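Nitrate/nitrite binding protein NrtA (Synechocystis sp., PDB 2G29) binds nitrate as the solute-binding component of the NrtABCD ABC transporter, which takes up nitrate and probably also nitrite. Local coordinates at residues 266-271 against 321-326; 327-332 against 380-385; 259-264 against 368-373; 116-121 against 364-369. All blocks are in the same frame, centred on the assembly; numbering follows the deposited sequence.

Interaction 1: 266-271 against 321-326; sequences AQQWCD and KYWVDN
The carboxylate of D271, on helix 253-271, grips the backbone of the irregular loop 321-326 in a side-chain-to-main-chain contact that is reinforced by two aromatic side chains of the loop. Y322 N donates to D271 OD1 at 2.8 Å and is almost straight at 177°, and V324 N donates to D271 OD2, also at 2.8 Å. Both donors stand above the carboxylate plane rather than within it. W323 follows, its first torsion near trans (chi1 -167°), which puts one face of the indole against Q268. There Q268 CG sits over the five-membered ring, 3.4 Å from its centroid, in a CH-pi contact, and the amide beyond it is stacked with its plane 19° from that of the indole. Q267 OE1 meets the benzo edge near the ring plane, 3.9 Å from W323 CZ3, and is itself hydrogen-bonded to S328. With an alanine here instead of W323, Q268 would probably lose the surface it lies on, and Q380 OE1 the indole N-H that it accepts. One residue before D271, C270 CB touches Y322 CD1 at 3.6 Å, with the sulfur at a longer, oblique sulfur-aromatic distance. Y322 lies about 8 Å, side chain to side chain, from the nitrate-binding residues K240 and Q126, so this helix-loop contact belongs to the surroundings of the anion site between the two lobes of a periplasmic-binding-protein fold.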
# COMPACT_ATOMS: atom_id res chain seq x y z
N ALA A 266 0.61 -4.00 -17.39
CA ALA A 266 0.30 -5.09 -16.46
C ALA A 266 -0.85 -4.68 -15.56
O ALA A 266 -1.70 -5.51 -15.19
CB ALA A 266 1.53 -5.46 -15.64
N GLN A 267 -0.89 -3.40 -15.17
CA GLN A 267 -2.00 -2.92 -14.35
C GLN A 267 -3.35 -3.05 -15.08
O GLN A 267 -4.34 -3.43 -14.49
CB GLN A 267 -1.80 -1.46 -13.95
CG GLN A 267 -0.77 -1.28 -12.84
CD GLN A 267 -0.57 0.19 -12.51
OE1 GLN A 267 -0.22 0.98 -13.39
NE2 GLN A 267 -0.79 0.56 -11.24
N GLN A 268 -3.36 -2.69 -16.36
CA GLN A 268 -4.58 -2.79 -17.16
C GLN A 268 -5.02 -4.25 -17.25
O GLN A 268 -6.21 -4.56 -17.18
CB GLN A 268 -4.31 -2.20 -18.54
CG GLN A 268 -4.21 -0.68 -18.50
CD GLN A 268 -3.82 -0.11 -19.83
OE1 GLN A 268 -2.64 -0.00 -20.15
NE2 GLN A 268 -4.81 0.27 -20.61
N TRP A 269 -4.04 -5.13 -17.41
CA TRP A 269 -4.33 -6.57 -17.50
C TRP A 269 -4.91 -7.08 -16.18
O TRP A 269 -5.93 -7.77 -16.16
CB TRP A 269 -3.06 -7.33 -17.81
CG TRP A 269 -3.32 -8.79 -18.15
CD1 TRP A 269 -3.62 -9.30 -19.38
CD2 TRP A 269 -3.34 -9.89 -17.24
NE1 TRP A 269 -3.83 -10.65 -19.30
CE2 TRP A 269 -3.66 -11.05 -18.00
CE3 TRP A 269 -3.13 -10.03 -15.85
CZ2 TRP A 269 -3.77 -12.31 -17.42
CZ3 TRP A 269 -3.24 -11.29 -15.28
CH2 TRP A 269 -3.56 -12.42 -16.07
N CYS A 270 -4.23 -6.77 -15.07
CA CYS A 270 -4.71 -7.21 -13.77
C CYS A 270 -6.07 -6.66 -13.37
O CYS A 270 -6.81 -7.27 -12.60
CB CYS A 270 -3.71 -6.80 -12.68
SG CYS A 270 -2.16 -7.64 -12.66
N ASP A 271 -6.41 -5.48 -13.87
CA ASP A 271 -7.67 -4.84 -13.52
C ASP A 271 -8.91 -5.44 -14.19
O ASP A 271 -10.01 -5.15 -13.77
CB ASP A 271 -7.57 -3.35 -13.87
CG ASP A 271 -8.29 -2.46 -12.88
OD1 ASP A 271 -8.16 -2.72 -11.67
OD2 ASP A 271 -8.98 -1.51 -13.32
N LYS A 321 -8.03 -1.92 -6.93
CA LYS A 321 -8.11 -1.45 -8.30
C LYS A 321 -6.71 -1.03 -8.71
O LYS A 321 -6.00 -0.38 -7.93
CB LYS A 321 -9.06 -0.25 -8.40
CG LYS A 321 -10.51 -0.56 -8.11
CD LYS A 321 -11.25 0.76 -7.91
CE LYS A 321 -12.73 0.52 -7.58
NZ LYS A 321 -13.47 1.77 -7.27
N TYR A 322 -6.34 -1.36 -9.95
CA TYR A 322 -5.02 -1.09 -10.50
C TYR A 322 -5.06 -0.13 -11.67
O TYR A 322 -4.03 0.31 -12.12
CB TYR A 322 -4.33 -2.39 -10.97
CG TYR A 322 -4.39 -3.51 -9.95
CD1 TYR A 322 -5.20 -4.63 -10.16
CD2 TYR A 322 -3.73 -3.40 -8.73
CE1 TYR A 322 -5.36 -5.61 -9.18
CE2 TYR A 322 -3.87 -4.37 -7.75
CZ TYR A 322 -4.70 -5.47 -7.98
OH TYR A 322 -4.91 -6.41 -7.00
N TRP A 323 -6.25 0.18 -12.17
CA TRP A 323 -6.33 1.06 -13.33
C TRP A 323 -7.60 1.88 -13.37
O TRP A 323 -7.55 3.08 -13.59
CB TRP A 323 -6.20 0.23 -14.61
CG TRP A 323 -5.96 1.08 -15.79
CD1 TRP A 323 -6.86 1.41 -16.79
CD2 TRP A 323 -4.74 1.70 -16.15
NE1 TRP A 323 -6.25 2.19 -17.74
CE2 TRP A 323 -4.95 2.39 -17.37
CE3 TRP A 323 -3.48 1.75 -15.55
CZ2 TRP A 323 -3.95 3.10 -17.99
CZ3 TRP A 323 -2.49 2.46 -16.16
CH2 TRP A 323 -2.72 3.13 -17.37
N VAL A 324 -8.76 1.25 -13.17
CA VAL A 324 -10.03 1.98 -13.20
C VAL A 324 -10.05 3.10 -12.14
O VAL A 324 -9.36 3.00 -11.11
CB VAL A 324 -11.26 1.03 -12.97
CG1 VAL A 324 -11.25 0.48 -11.58
CG2 VAL A 324 -12.58 1.76 -13.22
N ASP A 325 -10.81 4.15 -12.40
CA ASP A 325 -10.92 5.27 -11.48
C ASP A 325 -9.56 5.93 -11.23
O ASP A 325 -9.25 6.33 -10.11
CB ASP A 325 -11.59 4.82 -10.16
CG ASP A 325 -12.98 4.21 -10.40
OD1 ASP A 325 -13.73 4.79 -11.22
OD2 ASP A 325 -13.31 3.16 -9.80
N ASN A 326 -8.75 6.02 -12.29
CA ASN A 326 -7.42 6.67 -12.24
C ASN A 326 -6.50 6.09 -11.17
O ASN A 326 -5.55 6.75 -10.74
CB ASN A 326 -7.59 8.17 -11.99
CG ASN A 326 -8.51 8.83 -13.01
OD1 ASN A 326 -9.52 9.43 -12.64
ND2 ASN A 326 -8.16 8.73 -14.27

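Interaction 2: 327-332 against 380-385; sequences ASYPYK and QIPSSP
Y329 lies along the pyrrolidine of P382 and ends beside P385. Its CG stands anti to the backbone N (chi1 -179°), sending the ring out toward the loop 380-385. Y329 CB starts the run 3.8 Å from P382 CG. The proline then passes over one ring face in a CH-pi contact, the closest approach being Y329 CD2 to P382 CG at 3.5 Å. Farther out, Y329 CE2 lies 3.8 Å from S384 O, approached obliquely. The hydroxyl at the tip has P385 CA at the ring edge, 3.5 Å from Y329 OH. A water donates to Y329 OH at 2.9 Å and to P382 O at 2.8 Å, bridging phenol and loop backbone, while E364 OE1 is a further hydrogen-bonding partner of the same hydroxyl. Between the two tyrosines, P330 is the centre of an inverse gamma turn, a tight reversal that sets the rim of the Y329 ring against the face of Y331, Y329 CD2 lying above its centre. Y331 occupies the N-cap position of helix 332-344. Its hydroxyl reaches P382 from another direction, Y331 OH lying 3.5 Å from P382 CG, and the two side chains cross at about a right angle. At the start of the helix, K332 N makes a weak, bent hydrogen bond to P385 O (2.9 Å, 118°), and the aliphatic part of K332 runs alongside P385 before its ammonium continues to D359.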
# COMPACT_ATOMS: atom_id res chain seq x y z
N ALA A 327 -6.73 4.85 -10.78
CA ALA A 327 -5.94 4.20 -9.72
C ALA A 327 -4.41 4.28 -9.83
O ALA A 327 -3.71 4.41 -8.82
CB ALA A 327 -6.34 2.74 -9.62
N SER A 328 -3.90 4.15 -11.05
CA SER A 328 -2.48 4.17 -11.28
C SER A 328 -1.86 5.56 -11.23
O SER A 328 -0.69 5.73 -10.91
CB SER A 328 -2.22 3.52 -12.64
OG SER A 328 -0.86 3.52 -12.96
N TYR A 329 -2.64 6.60 -11.54
CA TYR A 329 -2.07 7.95 -11.54
C TYR A 329 -1.68 8.34 -10.12
O TYR A 329 -2.51 8.34 -9.23
CB TYR A 329 -3.07 8.94 -12.12
CG TYR A 329 -2.52 10.35 -12.15
CD1 TYR A 329 -1.56 10.72 -13.09
CD2 TYR A 329 -2.93 11.30 -11.22
CE1 TYR A 329 -1.01 12.00 -13.09
CE2 TYR A 329 -2.41 12.58 -11.21
CZ TYR A 329 -1.45 12.93 -12.14
OH TYR A 329 -0.96 14.22 -12.12
N PRO A 330 -0.40 8.67 -9.89
CA PRO A 330 0.07 9.03 -8.54
C PRO A 330 -0.22 10.47 -8.17
O PRO A 330 0.58 11.36 -8.38
CB PRO A 330 1.56 8.71 -8.60
CG PRO A 330 1.93 9.11 -10.03
CD PRO A 330 0.71 8.66 -10.86
N TYR A 331 -1.42 10.69 -7.66
CA TYR A 331 -1.81 12.04 -7.28
C TYR A 331 -0.89 12.61 -6.20
O TYR A 331 -0.63 11.98 -5.15
CB TYR A 331 -3.25 12.05 -6.73
CG TYR A 331 -4.35 11.85 -7.76
CD1 TYR A 331 -4.92 10.60 -7.95
CD2 TYR A 331 -4.81 12.92 -8.53
CE1 TYR A 331 -5.94 10.41 -8.87
CE2 TYR A 331 -5.83 12.73 -9.46
CZ TYR A 331 -6.38 11.48 -9.62
OH TYR A 331 -7.44 11.29 -10.51
N LYS A 332 -0.39 13.81 -6.46
CA LYS A 332 0.45 14.50 -5.47
C LYS A 332 -0.38 14.82 -4.20
O LYS A 332 0.18 14.82 -3.11
CB LYS A 332 1.01 15.79 -6.07
CG LYS A 332 2.14 15.59 -7.07
CD LYS A 332 2.63 16.90 -7.64
CE LYS A 332 3.89 16.70 -8.41
NZ LYS A 332 4.43 18.02 -8.91
N GLN A 380 -8.68 9.20 -19.23
CA GLN A 380 -8.10 8.35 -18.20
C GLN A 380 -6.79 8.95 -17.67
O GLN A 380 -6.13 8.36 -16.82
CB GLN A 380 -7.84 6.95 -18.75
CG GLN A 380 -9.10 6.10 -18.87
CD GLN A 380 -8.85 4.76 -19.53
OE1 GLN A 380 -7.79 4.15 -19.36
NE2 GLN A 380 -9.83 4.28 -20.28
N ILE A 381 -6.42 10.11 -18.20
CA ILE A 381 -5.22 10.83 -17.76
C ILE A 381 -5.69 12.09 -17.03
O ILE A 381 -6.15 13.05 -17.65
CB ILE A 381 -4.32 11.23 -18.94
CG1 ILE A 381 -3.77 9.97 -19.62
CG2 ILE A 381 -3.17 12.13 -18.45
CD1 ILE A 381 -2.95 10.23 -20.86
N PRO A 382 -5.56 12.12 -15.69
CA PRO A 382 -5.99 13.28 -14.90
C PRO A 382 -5.37 14.60 -15.35
O PRO A 382 -4.18 14.66 -15.69
CB PRO A 382 -5.55 12.92 -13.48
CG PRO A 382 -5.65 11.40 -13.48
CD PRO A 382 -5.04 11.05 -14.81
N SER A 383 -6.19 15.65 -15.33
CA SER A 383 -5.81 17.01 -15.72
C SER A 383 -5.11 17.76 -14.61
O SER A 383 -4.55 18.84 -14.83
CB SER A 383 -7.05 17.82 -16.13
OG SER A 383 -7.52 17.40 -17.40
N SER A 384 -5.17 17.22 -13.40
CA SER A 384 -4.50 17.89 -12.29
C SER A 384 -3.89 16.89 -11.33
O SER A 384 -4.37 15.78 -11.20
CB SER A 384 -5.47 18.78 -11.52
OG SER A 384 -6.37 18.03 -10.75
N PRO A 385 -2.82 17.28 -10.63
CA PRO A 385 -2.15 16.40 -9.68
C PRO A 385 -2.91 16.25 -8.38
O PRO A 385 -2.46 15.55 -7.49
CB PRO A 385 -0.78 17.05 -9.47
CG PRO A 385 -0.61 17.90 -10.69
CD PRO A 385 -1.99 18.47 -10.89
O HOH W 1 -2.27 15.93 -14.10

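Interaction 3: 259-264 against 368-373; sequences LLMAVM and REAAQA
A370 CB is met by three side chains of helix 253-271, those of L260, M261 and M264, and the way these three are turned explains how the two helices fit. Both methionines leave the helix alike, with CG beside the backbone N and anti to the carbonyl carbon, yet they end differently. M264 is extended throughout (chi3 179°) and reaches straight across, so that its methyl CE rests 3.6 Å from A370 CB. Its sulfur lies close by at the next residue, M264 SD being 3.9 Å from A371 N. M261 instead approaches with the middle of its chain: M261 CG touches A370 CB at 3.8 Å, and the sulfur then meets the next turn, M261 SD to A373 CB being 3.9 Å. A bend at the last torsion (chi3 -68°) turns its CE off that line, farther from A373. L260 adds one branch, its CD1 lying 4.0 Å from A370 CB. The packing thus runs from a buried end at M264 to an exposed one at A373.

With A370, A371 and A373, the facing helix presents little bulk, and the long side chains of L260, M261 and M264 bridge the distance between the axes. The helix segments cross at -66° with axes 9.4 Å apart. Elsewhere on helix 253-271, A262 packs on helix 56-59 and V263 on strand 240-245. The contact, remote from the nitrate site, is apolar helix-on-helix packing that joins helix 364-373 to one alpha/beta lobe of the periplasmic-binding-protein fold.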
# COMPACT_ATOMS: atom_id res chain seq x y z
N LEU A 259 10.15 0.49 -18.09
CA LEU A 259 9.59 -0.23 -16.94
C LEU A 259 8.18 0.29 -16.62
O LEU A 259 7.27 -0.50 -16.32
CB LEU A 259 10.45 -0.06 -15.69
CG LEU A 259 11.78 -0.76 -15.59
CD1 LEU A 259 12.38 -0.39 -14.23
CD2 LEU A 259 11.60 -2.29 -15.71
N LEU A 260 8.01 1.62 -16.64
CA LEU A 260 6.73 2.23 -16.32
C LEU A 260 5.66 1.79 -17.29
O LEU A 260 4.57 1.47 -16.88
CB LEU A 260 6.85 3.76 -16.30
CG LEU A 260 6.36 4.55 -15.09
CD1 LEU A 260 6.21 6.00 -15.51
CD2 LEU A 260 5.07 3.98 -14.47
N MET A 261 5.97 1.79 -18.59
CA MET A 261 4.96 1.37 -19.56
C MET A 261 4.63 -0.11 -19.34
O MET A 261 3.46 -0.48 -19.45
CB MET A 261 5.47 1.61 -20.98
CG MET A 261 5.62 3.10 -21.29
SD MET A 261 6.02 3.47 -23.05
CE MET A 261 7.52 2.83 -23.11
N ALA A 262 5.62 -0.94 -19.04
CA ALA A 262 5.35 -2.35 -18.79
C ALA A 262 4.45 -2.51 -17.58
O ALA A 262 3.50 -3.30 -17.60
CB ALA A 262 6.64 -3.10 -18.57
N VAL A 263 4.72 -1.73 -16.53
CA VAL A 263 3.87 -1.81 -15.33
C VAL A 263 2.43 -1.33 -15.60
O VAL A 263 1.47 -1.89 -15.11
CB VAL A 263 4.51 -1.00 -14.16
CG1 VAL A 263 3.52 -0.82 -13.00
CG2 VAL A 263 5.76 -1.76 -13.64
N MET A 264 2.27 -0.27 -16.39
CA MET A 264 0.95 0.22 -16.74
C MET A 264 0.14 -0.83 -17.52
O MET A 264 -1.06 -1.02 -17.27
CB MET A 264 1.07 1.46 -17.61
CG MET A 264 1.49 2.67 -16.88
SD MET A 264 1.63 4.06 -18.03
CE MET A 264 2.07 5.22 -16.90
N ARG A 368 2.53 10.63 -16.87
CA ARG A 368 1.81 11.18 -18.04
C ARG A 368 2.58 10.94 -19.33
O ARG A 368 1.94 10.67 -20.37
CB ARG A 368 1.54 12.68 -17.85
CG ARG A 368 0.40 12.97 -16.87
CD ARG A 368 0.11 14.49 -16.82
NE ARG A 368 1.10 15.22 -16.04
CZ ARG A 368 1.88 16.19 -16.51
NH1 ARG A 368 1.79 16.57 -17.79
NH2 ARG A 368 2.78 16.76 -15.72
N GLU A 369 3.91 11.03 -19.31
CA GLU A 369 4.66 10.79 -20.54
C GLU A 369 4.50 9.35 -20.99
O GLU A 369 4.31 9.08 -22.19
CB GLU A 369 6.13 11.14 -20.34
CG GLU A 369 6.31 12.67 -20.30
CD GLU A 369 7.57 13.14 -19.62
OE1 GLU A 369 8.53 12.33 -19.50
OE2 GLU A 369 7.61 14.33 -19.21
N ALA A 370 4.52 8.41 -20.05
CA ALA A 370 4.36 7.02 -20.42
C ALA A 370 2.95 6.72 -20.89
O ALA A 370 2.76 5.96 -21.84
CB ALA A 370 4.72 6.14 -19.20
N ALA A 371 1.94 7.28 -20.23
CA ALA A 371 0.56 7.02 -20.65
C ALA A 371 0.29 7.60 -22.04
O ALA A 371 -0.48 7.03 -22.83
CB ALA A 371 -0.44 7.59 -19.64
N GLN A 372 0.93 8.73 -22.34
CA GLN A 372 0.76 9.36 -23.65
C GLN A 372 1.39 8.47 -24.72
O GLN A 372 0.81 8.27 -25.80
CB GLN A 372 1.45 10.73 -23.68
CG GLN A 372 0.72 11.79 -22.88
CD GLN A 372 1.63 12.93 -22.43
OE1 GLN A 372 2.14 13.69 -23.23
NE2 GLN A 372 1.84 13.02 -21.12
N ALA A 373 2.58 7.96 -24.44
CA ALA A 373 3.27 7.08 -25.37
C ALA A 373 2.36 5.88 -25.68
O ALA A 373 2.24 5.46 -26.83
CB ALA A 373 4.57 6.62 -24.79

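Interaction 4: 116-121 against 364-369; sequences YILARL and EDLWRE
L118 and A119, on an edge strand of a mixed five-stranded sheet, pack against L366 and W367 of helix 364-373 in the helix-on-sheet manner of an alpha/beta lobe; the segment axes approach to 6.9 Å and cross at -46°. In the apolar part, L118 CD2 lies 3.7 Å from L366 CD1, the side chains crossing at a slant. A119 CB comes up to the indole edge, near its plane, 3.7 Å from W367 CD1. A chi1 of -171° swings the W367 indole away from its own backbone N and directs the pyrrole edge at the strand. Of the polar groups, L118 O is buried without a hydrogen-bond partner and lies in the indole plane near W367 CD1, whose slightly positive C-H may partly compensate it. W367 NE1 bonds to S328 OG instead. Replacing W367 by a leucine would probably leave that hydroxyl without its indole donor and open a gap beside A119. The charged pair lies within the helix, one turn apart: R368 grips E364 side-on, with both carboxylate oxygens met on their syn sides. E364 OE1 also holds the hydroxyl of Y329. R368 NE bonds E364 OE1 at 2.8 Å, and R368 NH2 reaches E364 OE2 at 2.9 Å.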
# COMPACT_ATOMS: atom_id res chain seq x y z
N TYR A 116 11.99 8.20 -6.25
CA TYR A 116 10.86 8.78 -6.99
C TYR A 116 9.68 7.81 -6.93
O TYR A 116 9.87 6.61 -6.79
CB TYR A 116 11.17 8.93 -8.48
CG TYR A 116 12.21 9.90 -8.87
CD1 TYR A 116 12.23 11.19 -8.35
CD2 TYR A 116 13.18 9.54 -9.80
CE1 TYR A 116 13.22 12.10 -8.74
CE2 TYR A 116 14.14 10.44 -10.22
CZ TYR A 116 14.16 11.72 -9.67
OH TYR A 116 15.13 12.64 -10.02
N ILE A 117 8.48 8.36 -7.05
CA ILE A 117 7.29 7.52 -7.19
C ILE A 117 6.89 7.72 -8.66
O ILE A 117 6.62 8.84 -9.13
CB ILE A 117 6.17 7.93 -6.24
CG1 ILE A 117 6.52 7.48 -4.83
CG2 ILE A 117 4.83 7.33 -6.73
CD1 ILE A 117 5.45 7.96 -3.80
N LEU A 118 6.88 6.61 -9.39
CA LEU A 118 6.55 6.63 -10.83
C LEU A 118 5.09 6.35 -11.11
O LEU A 118 4.56 6.77 -12.14
CB LEU A 118 7.39 5.60 -11.58
CG LEU A 118 8.90 5.77 -11.40
CD1 LEU A 118 9.61 4.66 -12.21
CD2 LEU A 118 9.36 7.14 -11.81
N ALA A 119 4.43 5.64 -10.20
CA ALA A 119 3.02 5.32 -10.35
C ALA A 119 2.46 4.88 -9.01
O ALA A 119 3.22 4.52 -8.09
CB ALA A 119 2.87 4.17 -11.35
N ARG A 120 1.15 4.86 -8.92
CA ARG A 120 0.49 4.29 -7.74
C ARG A 120 0.17 2.88 -8.25
O ARG A 120 -0.43 2.73 -9.32
CB ARG A 120 -0.83 5.02 -7.39
CG ARG A 120 -1.40 4.68 -6.01
CD ARG A 120 -0.56 5.35 -4.92
NE ARG A 120 -0.69 6.81 -5.07
CZ ARG A 120 0.22 7.72 -4.71
NH1 ARG A 120 1.38 7.37 -4.12
NH2 ARG A 120 0.03 9.01 -5.02
N LEU A 121 0.60 1.84 -7.53
CA LEU A 121 0.29 0.48 -7.97
C LEU A 121 -1.19 0.12 -7.79
O LEU A 121 -1.77 -0.59 -8.62
CB LEU A 121 1.18 -0.53 -7.23
CG LEU A 121 2.58 -0.67 -7.82
CD1 LEU A 121 3.42 -1.59 -6.97
CD2 LEU A 121 2.50 -1.24 -9.25
N GLU A 364 4.66 12.19 -11.30
CA GLU A 364 3.43 12.07 -12.12
C GLU A 364 3.73 12.56 -13.55
O GLU A 364 3.00 12.20 -14.48
CB GLU A 364 2.28 12.87 -11.48
CG GLU A 364 2.53 14.39 -11.34
CD GLU A 364 2.23 15.14 -12.61
OE1 GLU A 364 1.22 14.83 -13.27
OE2 GLU A 364 2.98 16.11 -12.91
N ASP A 365 4.75 13.40 -13.71
CA ASP A 365 5.13 13.87 -15.05
C ASP A 365 5.63 12.68 -15.88
O ASP A 365 5.29 12.58 -17.06
CB ASP A 365 6.22 14.97 -14.99
CG ASP A 365 7.50 14.52 -14.28
OD1 ASP A 365 7.43 13.94 -13.18
OD2 ASP A 365 8.58 14.79 -14.84
N LEU A 366 6.42 11.79 -15.30
CA LEU A 366 6.88 10.58 -16.00
C LEU A 366 5.67 9.67 -16.28
O LEU A 366 5.62 9.01 -17.33
CB LEU A 366 7.94 9.84 -15.16
CG LEU A 366 9.23 10.63 -14.96
CD1 LEU A 366 10.27 9.80 -14.24
CD2 LEU A 366 9.79 10.99 -16.36
N TRP A 367 4.70 9.63 -15.37
CA TRP A 367 3.53 8.80 -15.59
C TRP A 367 2.76 9.31 -16.80
O TRP A 367 2.39 8.52 -17.68
CB TRP A 367 2.64 8.77 -14.32
CG TRP A 367 1.49 7.78 -14.38
CD1 TRP A 367 1.47 6.54 -13.79
CD2 TRP A 367 0.22 7.93 -15.04
NE1 TRP A 367 0.27 5.91 -14.05
CE2 TRP A 367 -0.51 6.75 -14.80
CE3 TRP A 367 -0.37 8.96 -15.81
CZ2 TRP A 367 -1.82 6.54 -15.30
CZ3 TRP A 367 -1.66 8.76 -16.31
CH2 TRP A 367 -2.37 7.56 -16.05
N ARG A 368 2.53 10.63 -16.87
CA ARG A 368 1.81 11.18 -18.04
C ARG A 368 2.58 10.94 -19.33
O ARG A 368 1.94 10.67 -20.37
CB ARG A 368 1.54 12.68 -17.85
CG ARG A 368 0.40 12.97 -16.87
CD ARG A 368 0.11 14.49 -16.82
NE ARG A 368 1.10 15.22 -16.04
CZ ARG A 368 1.88 16.19 -16.51
NH1 ARG A 368 1.79 16.57 -17.79
NH2 ARG A 368 2.78 16.76 -15.72
N GLU A 369 3.91 11.03 -19.31
CA GLU A 369 4.66 10.79 -20.54
C GLU A 369 4.50 9.35 -20.99
O GLU A 369 4.31 9.08 -22.19
CB GLU A 369 6.13 11.14 -20.34
CG GLU A 369 6.31 12.67 -20.30
CD GLU A 369 7.57 13.14 -19.62
OE1 GLU A 369 8.53 12.33 -19.50
OE2 GLU A 369 7.61 14.33 -19.21

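From the N terminus, strand segment 116-121 comes first and waits longest, until 364-369 closes interaction 4. Helix 253-271 then supplies 259-264 and 266-271 in succession. The latter meets 321-326, so interaction 1 is nested inside the loops of interactions 3 and 4. Interaction 2 opens directly afterwards at 327-332, in series with interaction 1. Helix 364-373 completes interactions 4 and 3 on one overlapping stretch before 380-385 closes interaction 2, which therefore crosses both. Spatially, Q267 links interaction 1 to the carbonyls of R120 and L121, and L260 touches both L118 and L366. Together the contacts fasten helix 364-373 and the late loops to one sheet and its long helix.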